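Local coordinates for malonyl CoA-ACP transacylase (Xanthomonas oryzae pv. oryzae, PDB 3K89), which probably catalyses the transfer of the malonyl group from malonyl-CoA to the holo acyl carrier protein, at residues A[274-277]-A[283-286]; A[6-11]-A[74-79]. All coordinates share one frame; numbering follows the deposited sequence.

Interaction 1 (A[274-277]-A[283-286])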
loop_
_atom_site.group_PDB
_atom_site.type_symbol
_atom_site.label_atom_id
_atom_site.label_comp_id
_atom_site.label_asym_id
_atom_site.label_seq_id
_atom_site.Cartn_x
_atom_site.Cartn_y
_atom_site.Cartn_z
ATOM N N ILE A 274 -12.231 10.832 1.723
ATOM C CA ILE A 274 -11.374 9.738 1.252
ATOM C C ILE A 274 -11.918 8.402 1.724
ATOM O O ILE A 274 -12.117 8.179 2.929
ATOM C CB ILE A 274 -9.900 9.915 1.707
ATOM C CG1 ILE A 274 -9.332 11.266 1.246
ATOM C CG2 ILE A 274 -9.021 8.766 1.173
ATOM C CD1 ILE A 274 -7.918 11.568 1.713
ATOM N N ALA A 275 -12.161 7.505 0.780
ATOM C CA ALA A 275 -12.555 6.139 1.138
ATOM C C ALA A 275 -11.334 5.245 1.144
ATOM O O ALA A 275 -10.538 5.286 0.208
ATOM C CB ALA A 275 -13.568 5.605 0.163
ATOM N N GLU A 276 -11.213 4.412 2.179
ATOM C CA GLU A 276 -10.192 3.370 2.189
ATOM C C GLU A 276 -10.810 2.120 1.564
ATOM O O GLU A 276 -11.665 1.448 2.173
ATOM C CB GLU A 276 -9.676 3.122 3.615
ATOM C CG GLU A 276 -8.535 2.087 3.660
ATOM C CD GLU A 276 -7.753 2.090 4.966
ATOM O OE1 GLU A 276 -8.214 2.723 5.937
ATOM O OE2 GLU A 276 -6.657 1.502 5.002
ATOM N N CYS A 277 -10.372 1.811 0.346
ATOM C CA CYS A 277 -11.038 0.805 -0.468
ATOM C C CYS A 277 -10.299 -0.524 -0.388
ATOM O O CYS A 277 -9.485 -0.857 -1.246
ATOM C CB CYS A 277 -11.120 1.299 -1.913
ATOM S SG CYS A 277 -12.157 0.289 -2.965
ATOM N N LEU A 283 -4.956 3.086 6.660
ATOM C CA LEU A 283 -4.761 4.355 5.970
ATOM C C LEU A 283 -5.687 5.426 6.520
ATOM O O LEU A 283 -5.279 6.586 6.611
ATOM C CB LEU A 283 -4.942 4.224 4.462
ATOM C CG LEU A 283 -3.967 3.219 3.827
ATOM C CD1 LEU A 283 -4.153 3.310 2.309
ATOM C CD2 LEU A 283 -2.506 3.482 4.196
ATOM N N SER A 284 -6.909 5.036 6.874
ATOM C CA SER A 284 -7.856 5.991 7.457
ATOM C C SER A 284 -7.264 6.605 8.724
ATOM O O SER A 284 -7.380 7.812 8.939
ATOM C CB SER A 284 -9.210 5.330 7.747
ATOM O OG SER A 284 -9.853 4.901 6.551
ATOM N N GLY A 285 -6.600 5.780 9.540
ATOM C CA GLY A 285 -5.922 6.269 10.767
ATOM C C GLY A 285 -4.808 7.260 10.462
ATOM O O GLY A 285 -4.699 8.321 11.102
ATOM N N LEU A 286 -3.984 6.936 9.461
ATOM C CA LEU A 286 -2.919 7.846 9.027
ATOM C C LEU A 286 -3.464 9.179 8.519
ATOM O O LEU A 286 -2.939 10.240 8.862
ATOM C CB LEU A 286 -2.024 7.182 7.958
ATOM C CG LEU A 286 -1.355 5.879 8.418
ATOM C CD1 LEU A 286 -0.636 5.263 7.232
ATOM C CD2 LEU A 286 -0.358 6.147 9.568
HETATM O O HOH W 1 -9.787 6.704 4.346
#

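Interaction 2 (A[6-11]-A[74-79])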
loop_
_atom_site.group_PDB
_atom_site.type_symbol
_atom_site.label_atom_id
_atom_site.label_comp_id
_atom_site.label_asym_id
_atom_site.label_seq_id
_atom_site.Cartn_x
_atom_site.Cartn_y
_atom_site.Cartn_z
ATOM N N LEU A 6 -13.860 13.759 -3.800
ATOM C CA LEU A 6 -13.677 12.391 -3.290
ATOM C C LEU A 6 -12.422 11.709 -3.845
ATOM O O LEU A 6 -12.199 11.730 -5.033
ATOM C CB LEU A 6 -14.911 11.541 -3.617
ATOM C CG LEU A 6 -14.941 10.043 -3.280
ATOM C CD1 LEU A 6 -14.980 9.775 -1.776
ATOM C CD2 LEU A 6 -16.134 9.404 -3.940
ATOM N N ALA A 7 -11.615 11.100 -2.976
ATOM C CA ALA A 7 -10.531 10.230 -3.444
ATOM C C ALA A 7 -10.711 8.838 -2.835
ATOM O O ALA A 7 -11.351 8.683 -1.791
ATOM C CB ALA A 7 -9.165 10.791 -3.065
ATOM N N PHE A 8 -10.148 7.833 -3.500
ATOM C CA PHE A 8 -10.075 6.478 -2.942
ATOM C C PHE A 8 -8.602 6.169 -2.717
ATOM O O PHE A 8 -7.759 6.535 -3.551
ATOM C CB PHE A 8 -10.651 5.449 -3.912
ATOM C CG PHE A 8 -12.110 5.153 -3.703
ATOM C CD1 PHE A 8 -13.016 6.186 -3.453
ATOM C CD2 PHE A 8 -12.580 3.848 -3.803
ATOM C CE1 PHE A 8 -14.372 5.896 -3.275
ATOM C CE2 PHE A 8 -13.929 3.549 -3.632
ATOM C CZ PHE A 8 -14.826 4.579 -3.365
ATOM N N VAL A 9 -8.315 5.513 -1.591
ATOM C CA VAL A 9 -6.941 5.037 -1.281
ATOM C C VAL A 9 -6.990 3.535 -1.043
ATOM O O VAL A 9 -7.982 3.024 -0.527
ATOM C CB VAL A 9 -6.270 5.773 -0.082
ATOM C CG1 VAL A 9 -6.055 7.269 -0.400
ATOM C CG2 VAL A 9 -7.049 5.599 1.219
ATOM N N PHE A 10 -5.906 2.837 -1.404
ATOM C CA PHE A 10 -5.896 1.377 -1.328
ATOM C C PHE A 10 -4.785 0.911 -0.408
ATOM O O PHE A 10 -3.660 1.396 -0.505
ATOM C CB PHE A 10 -5.714 0.789 -2.732
ATOM C CG PHE A 10 -6.797 1.215 -3.694
ATOM C CD1 PHE A 10 -6.690 2.424 -4.400
ATOM C CD2 PHE A 10 -7.944 0.430 -3.848
ATOM C CE1 PHE A 10 -7.741 2.829 -5.277
ATOM C CE2 PHE A 10 -8.975 0.806 -4.729
ATOM C CZ PHE A 10 -8.877 2.018 -5.433
ATOM N N PRO A 11 -5.112 -0.008 0.514
ATOM C CA PRO A 11 -4.135 -0.441 1.515
ATOM C C PRO A 11 -3.091 -1.426 1.006
ATOM O O PRO A 11 -3.257 -2.050 -0.038
ATOM C CB PRO A 11 -5.004 -1.130 2.569
ATOM C CG PRO A 11 -6.117 -1.705 1.770
ATOM C CD PRO A 11 -6.427 -0.643 0.719
ATOM N N ALA A 74 -11.842 -5.818 -5.368
ATOM C CA ALA A 74 -13.202 -6.331 -5.065
ATOM C C ALA A 74 -14.098 -5.234 -4.471
ATOM O O ALA A 74 -15.248 -5.060 -4.900
ATOM C CB ALA A 74 -13.160 -7.541 -4.142
ATOM N N VAL A 75 -13.574 -4.477 -3.511
ATOM C CA VAL A 75 -14.364 -3.401 -2.907
ATOM C C VAL A 75 -14.620 -2.275 -3.936
ATOM O O VAL A 75 -15.710 -1.699 -3.976
ATOM C CB VAL A 75 -13.721 -2.871 -1.611
ATOM C CG1 VAL A 75 -14.615 -1.754 -0.992
ATOM C CG2 VAL A 75 -13.529 -4.043 -0.619
ATOM N N TRP A 76 -13.619 -1.987 -4.778
ATOM C CA TRP A 76 -13.750 -0.994 -5.847
ATOM C C TRP A 76 -14.916 -1.352 -6.770
ATOM O O TRP A 76 -15.756 -0.505 -7.086
ATOM C CB TRP A 76 -12.448 -0.936 -6.665
ATOM C CG TRP A 76 -12.563 -0.101 -7.926
ATOM C CD1 TRP A 76 -12.611 -0.558 -9.227
ATOM C CD2 TRP A 76 -12.647 1.320 -7.993
ATOM N NE1 TRP A 76 -12.698 0.513 -10.092
ATOM C CE2 TRP A 76 -12.728 1.672 -9.366
ATOM C CE3 TRP A 76 -12.640 2.338 -7.032
ATOM C CZ2 TRP A 76 -12.814 2.992 -9.793
ATOM C CZ3 TRP A 76 -12.730 3.658 -7.460
ATOM C CH2 TRP A 76 -12.815 3.972 -8.834
ATOM N N ARG A 77 -14.965 -2.609 -7.192
ATOM C CA ARG A 77 -16.003 -3.061 -8.133
ATOM C C ARG A 77 -17.384 -3.013 -7.490
ATOM O O ARG A 77 -18.371 -2.665 -8.156
ATOM C CB ARG A 77 -15.676 -4.446 -8.679
ATOM C CG ARG A 77 -14.498 -4.406 -9.652
ATOM C CD ARG A 77 -14.136 -5.796 -10.125
ATOM N NE ARG A 77 -13.122 -5.770 -11.190
ATOM C CZ ARG A 77 -12.693 -6.864 -11.822
ATOM N NH1 ARG A 77 -13.164 -8.067 -11.482
ATOM N NH2 ARG A 77 -11.767 -6.775 -12.771
ATOM N N LEU A 78 -17.432 -3.302 -6.193
ATOM C CA LEU A 78 -18.685 -3.224 -5.439
ATOM C C LEU A 78 -19.208 -1.797 -5.398
ATOM O O LEU A 78 -20.365 -1.547 -5.767
ATOM C CB LEU A 78 -18.490 -3.785 -4.023
ATOM C CG LEU A 78 -19.671 -3.728 -3.048
ATOM C CD1 LEU A 78 -20.896 -4.453 -3.602
ATOM C CD2 LEU A 78 -19.254 -4.320 -1.697
ATOM N N TRP A 79 -18.362 -0.868 -4.947
ATOM C CA TRP A 79 -18.714 0.547 -4.866
ATOM C C TRP A 79 -19.182 1.060 -6.219
ATOM O O TRP A 79 -20.238 1.695 -6.318
ATOM C CB TRP A 79 -17.495 1.356 -4.422
ATOM C CG TRP A 79 -17.775 2.808 -4.240
ATOM C CD1 TRP A 79 -17.630 3.797 -5.170
ATOM C CD2 TRP A 79 -18.242 3.446 -3.047
ATOM N NE1 TRP A 79 -17.966 5.009 -4.622
ATOM C CE2 TRP A 79 -18.351 4.818 -3.322
ATOM C CE3 TRP A 79 -18.576 2.982 -1.765
ATOM C CZ2 TRP A 79 -18.787 5.747 -2.366
ATOM C CZ3 TRP A 79 -18.999 3.906 -0.810
ATOM C CH2 TRP A 79 -19.106 5.271 -1.120
#

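Interaction 1 (A[274-277]-A[283-286])
Glu276 lays its carboxylate against the first turn of helix 282-290 and takes three hydrogen bonds from it. Glu276 OE1 accepts two of them, from Ser284 OG at 2.8 Å on the anti side, close to the carboxylate plane, and from Ser284 N at 2.8 Å, a donor standing well above that plane. Glu276 OE2 accepts the third from Leu283 N at 2.9 Å on its syn side, again tilted out of the plane. Both amides lie at the helix N-terminus, where no preceding turn offers them carbonyls, so the acid serves as their acceptor; the helix dipole would be expected to stabilise its negative charge. The side chain reaches this far because it runs extended, CG anti to the backbone N (chi1 -177°). Strand 273-276 and helix 282-290 open a beta-alpha-beta unit that returns to the sheet at strand 295-298, and Glu276, the last residue of strand 273-276, ties it to the helix start. A water donates to Ile274 O at 3.1 Å and to Ser284 OG, making a second bridge. Leu283 crosses the glutamate at about a right angle, its CB 3.3 Å from Glu276 OE2, and also touches His93 and Trp259, with a bound glycerol close by.

Interaction 2 (A[6-11]-A[74-79])
Phe8 pushes its ring off strand 6-10 between two tryptophans of helix 61-81. From CB, which points toward the helix, chi1 of -93° swings the ring away from a staggered position. Phe8 CG is already 4.1 Å from Trp76 CZ3. One step on, Phe8 CD2 meets the edge of the Trp76 indole, 3.6 Å from Trp76 CE3 and nearly in the indole plane, and CE2 continues along the same edge while also nearing Trp79. The six-membered ring of Trp76 thus turns its edge to the face of Phe8 in an offset T-shaped pair, with planes at 85°. On the other flank CE1 approaches Trp79 NE1. Phe8 CZ, the tip, sits over one face of Trp79's five-membered ring, 3.4 Å from Trp79 CD1, making Phe8 the edge partner in a second edge-to-face pair whose centroids are 4.6 Å apart. This aromatic cluster packs a helix onto one face of the parallel sheet of an alpha/beta acyltransferase domain, the strand and helix segments running nearly antiparallel (155°) with axes 10.9 Å apart. Trp79 reaches Phe8 with its CG anti to the backbone N, and its NE1 is bonded to the carbonyl of Gln85, which helps fix how the indole is turned. Nearer the end of the strand, Phe10 brings CZ to 4.1 Å from Trp76 CE3, which lies near the plane of the Phe10 ring at its edge. Phe10 and Trp76 both also touch Ala103 of helix 95-103.

Overall arrangement
Interaction 2 comes first along the chain, joining the early strand 6-10 to helix 61-81; interaction 1 follows near the C-terminal end, within the unit formed by strand 273-276 and helix 282-290. Their centres lie about 10 Å apart, and the two strands are parallel neighbours in the same five-stranded sheet, paired through probable hydrogen bonds such as Cys277 N to Val9 O at 2.8 Å. Cys277 also packs against Trp76, linking the end of strand 273-276 to helix 61-81. Strand 86-92, on the other side of strand 6-10, leads toward Ser94, a predicted active-site residue, about 9 Å from Leu283 and 10 Å from Phe10 between side chains. Both contacts are buried in the same sheet-and-helix core.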